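Local structure of EvdMO1 (Micromonospora carbonacea, 5T39) at residues A[156-161]-A[212-217]. The protein probably transfers a methyl group from S-adenosylmethionine during everninomicin biosynthesis, through a Rossmann-like methyltransferase domain that is fused to an oxidase domain in the full-length enzyme. Residues are numbered along the deposited sequence; the frame is centred on the assembly and turned at random.
Sequences VREPWA and DVRWLD
R214 grips the turn before helix 159-169 twice, once through its backbone and once through its guanidinium. Its amide N donates to V156 O at 3.1 Å, an almost straight bond (165°), and the same carbonyl oxygen receives a CA-H...O contact from V213. The side chain then runs extended from CG to NE, passing over R157 O, and NH1 turns back to donate to that oxygen at 3.0 Å. The oxygen lies in the guanidinium plane, yet the donor stands 44° above the plane of the carbonyl. An arginine suits the place because its methylenes can lie against the R157 carbonyl and, at CD, 4.1 Å from W160 CH2 of the indole, while its charged end still finds polar partners. A water accepts from NH1 of both R214 and R157, bridging two like charges; E158 probably offsets them, since its OE2 forms a salt bridge with R157 NH1. Replacing R214 by a leucine would probably leave R157 O without its side-chain donor and the water without one of its two arginines.

R157 CD lies 3.4 Å from D212 OD2; beyond it the bend at chi3 (-72°) carries the guanidinium to where NE bonds S210 OG and NH1 meets E158. The carboxylate of D212 is held by H196 through OD1. Farther along the strand, L216 straddles the helix start: CD1 meets P159 CG at 3.8 Å, and CD2 reaches the edge of the W160 ring, which also stacks with Y192. Proline fits the first turn of a helix, where its missing N-H costs no bond, and E158 occupies the N-cap. Thus strand 212-216, outermost in a small antiparallel sheet with 192-198 and 187-189, docks onto the loop leading into a helix of the Rossmann-like methyltransferase core, where V156 approaches the bound S-adenosyl-L-homocysteine.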
loop_
_atom_site.group_PDB
_atom_site.type_symbol
_atom_site.label_atom_id
_atom_site.label_comp_id
_atom_site.label_asym_id
_atom_site.label_seq_id
_atom_site.Cartn_x
_atom_site.Cartn_y
_atom_site.Cartn_z
ATOM N N VAL A 156 9.008 6.838 -1.927
ATOM C CA VAL A 156 8.922 8.215 -1.457
ATOM C C VAL A 156 10.312 8.750 -1.123
ATOM O O VAL A 156 11.268 8.002 -0.907
ATOM C CB VAL A 156 7.947 8.387 -0.266
ATOM C CG1 VAL A 156 6.548 7.875 -0.638
ATOM C CG2 VAL A 156 8.462 7.699 0.986
ATOM N N ARG A 157 10.403 10.078 -1.091
ATOM C CA ARG A 157 11.657 10.767 -0.795
ATOM C C ARG A 157 12.027 10.727 0.681
ATOM O O ARG A 157 13.220 10.693 1.006
ATOM C CB ARG A 157 11.568 12.234 -1.214
ATOM C CG ARG A 157 11.522 12.457 -2.704
ATOM C CD ARG A 157 11.476 13.944 -3.031
ATOM N NE ARG A 157 10.166 14.508 -2.705
ATOM C CZ ARG A 157 9.857 15.166 -1.588
ATOM N NH1 ARG A 157 10.757 15.382 -0.637
ATOM N NH2 ARG A 157 8.620 15.614 -1.420
ATOM N N GLU A 158 11.040 10.780 1.577
ATOM C CA GLU A 158 11.266 10.918 3.016
ATOM C C GLU A 158 10.454 9.849 3.723
ATOM O O GLU A 158 9.389 10.126 4.300
ATOM C CB GLU A 158 10.922 12.321 3.499
ATOM C CG GLU A 158 11.864 13.347 2.949
ATOM C CD GLU A 158 11.193 14.430 2.202
ATOM O OE1 GLU A 158 9.987 14.287 1.884
ATOM O OE2 GLU A 158 11.904 15.414 1.898
ATOM N N PRO A 159 10.918 8.598 3.691
ATOM C CA PRO A 159 10.103 7.504 4.247
ATOM C C PRO A 159 9.770 7.687 5.723
ATOM O O PRO A 159 8.682 7.298 6.157
ATOM C CB PRO A 159 10.960 6.261 3.972
ATOM C CG PRO A 159 12.339 6.777 3.727
ATOM C CD PRO A 159 12.133 8.093 3.027
ATOM N N TRP A 160 10.675 8.271 6.517
ATOM C CA TRP A 160 10.375 8.524 7.926
ATOM C C TRP A 160 9.145 9.401 8.087
ATOM O O TRP A 160 8.402 9.246 9.064
ATOM C CB TRP A 160 11.591 9.149 8.632
ATOM C CG TRP A 160 12.140 10.326 7.895
ATOM C CD1 TRP A 160 11.778 11.628 8.031
ATOM C CD2 TRP A 160 13.123 10.287 6.856
ATOM N NE1 TRP A 160 12.480 12.406 7.147
ATOM C CE2 TRP A 160 13.311 11.604 6.410
ATOM C CE3 TRP A 160 13.871 9.259 6.274
ATOM C CZ2 TRP A 160 14.221 11.919 5.403
ATOM C CZ3 TRP A 160 14.761 9.569 5.285
ATOM C CH2 TRP A 160 14.924 10.890 4.851
ATOM N N ALA A 161 8.924 10.336 7.164
ATOM C CA ALA A 161 7.781 11.229 7.257
ATOM C C ALA A 161 6.484 10.505 6.948
ATOM O O ALA A 161 5.442 10.854 7.507
ATOM C CB ALA A 161 7.982 12.418 6.331
ATOM N N ASP A 212 12.900 10.965 -7.514
ATOM C CA ASP A 212 13.840 10.261 -6.662
ATOM C C ASP A 212 13.106 9.587 -5.511
ATOM O O ASP A 212 11.936 9.878 -5.220
ATOM C CB ASP A 212 14.921 11.216 -6.118
ATOM C CG ASP A 212 14.362 12.467 -5.424
ATOM O OD1 ASP A 212 15.081 13.010 -4.546
ATOM O OD2 ASP A 212 13.257 12.943 -5.760
ATOM N N VAL A 213 13.818 8.660 -4.869
ATOM C CA VAL A 213 13.363 7.981 -3.665
ATOM C C VAL A 213 14.547 7.856 -2.717
ATOM O O VAL A 213 15.704 7.987 -3.115
ATOM C CB VAL A 213 12.779 6.576 -3.965
ATOM C CG1 VAL A 213 11.614 6.675 -4.907
ATOM C CG2 VAL A 213 13.835 5.628 -4.527
ATOM N N ARG A 214 14.250 7.563 -1.449
ATOM C CA ARG A 214 15.294 7.203 -0.498
ATOM C C ARG A 214 14.930 5.897 0.177
ATOM O O ARG A 214 13.844 5.773 0.751
ATOM C CB ARG A 214 15.521 8.277 0.561
ATOM C CG ARG A 214 16.143 9.522 -0.008
ATOM C CD ARG A 214 16.451 10.543 1.064
ATOM N NE ARG A 214 17.075 11.757 0.544
ATOM C CZ ARG A 214 16.412 12.788 0.049
ATOM N NH1 ARG A 214 15.097 12.763 -0.040
ATOM N NH2 ARG A 214 17.075 13.848 -0.394
ATOM N N TRP A 215 15.833 4.934 0.103
ATOM C CA TRP A 215 15.733 3.713 0.882
ATOM C C TRP A 215 16.495 3.904 2.184
ATOM O O TRP A 215 17.458 4.663 2.247
ATOM C CB TRP A 215 16.341 2.530 0.129
ATOM C CG TRP A 215 15.609 2.052 -1.080
ATOM C CD1 TRP A 215 14.910 2.788 -1.988
ATOM C CD2 TRP A 215 15.530 0.696 -1.517
ATOM N NE1 TRP A 215 14.400 1.967 -2.971
ATOM C CE2 TRP A 215 14.769 0.676 -2.699
ATOM C CE3 TRP A 215 16.036 -0.504 -1.023
ATOM C CZ2 TRP A 215 14.495 -0.503 -3.388
ATOM C CZ3 TRP A 215 15.778 -1.661 -1.708
ATOM C CH2 TRP A 215 15.013 -1.657 -2.878
ATOM N N LEU A 216 16.076 3.191 3.221
ATOM C CA LEU A 216 16.718 3.215 4.530
ATOM C C LEU A 216 17.558 1.962 4.728
ATOM O O LEU A 216 17.234 0.900 4.195
ATOM C CB LEU A 216 15.651 3.281 5.622
ATOM C CG LEU A 216 14.853 4.590 5.621
ATOM C CD1 LEU A 216 13.588 4.477 6.432
ATOM C CD2 LEU A 216 15.671 5.731 6.162
ATOM N N ASP A 217 18.636 2.079 5.515
ATOM C CA ASP A 217 19.237 0.863 6.055
ATOM C C ASP A 217 18.372 0.337 7.201
ATOM O O ASP A 217 17.395 0.965 7.604
ATOM C CB ASP A 217 20.720 1.049 6.413
ATOM C CG ASP A 217 20.974 1.980 7.585
ATOM O OD1 ASP A 217 20.016 2.519 8.175
ATOM O OD2 ASP A 217 22.178 2.175 7.910
HETATM O O HOH W 1 13.531 15.122 -0.305
#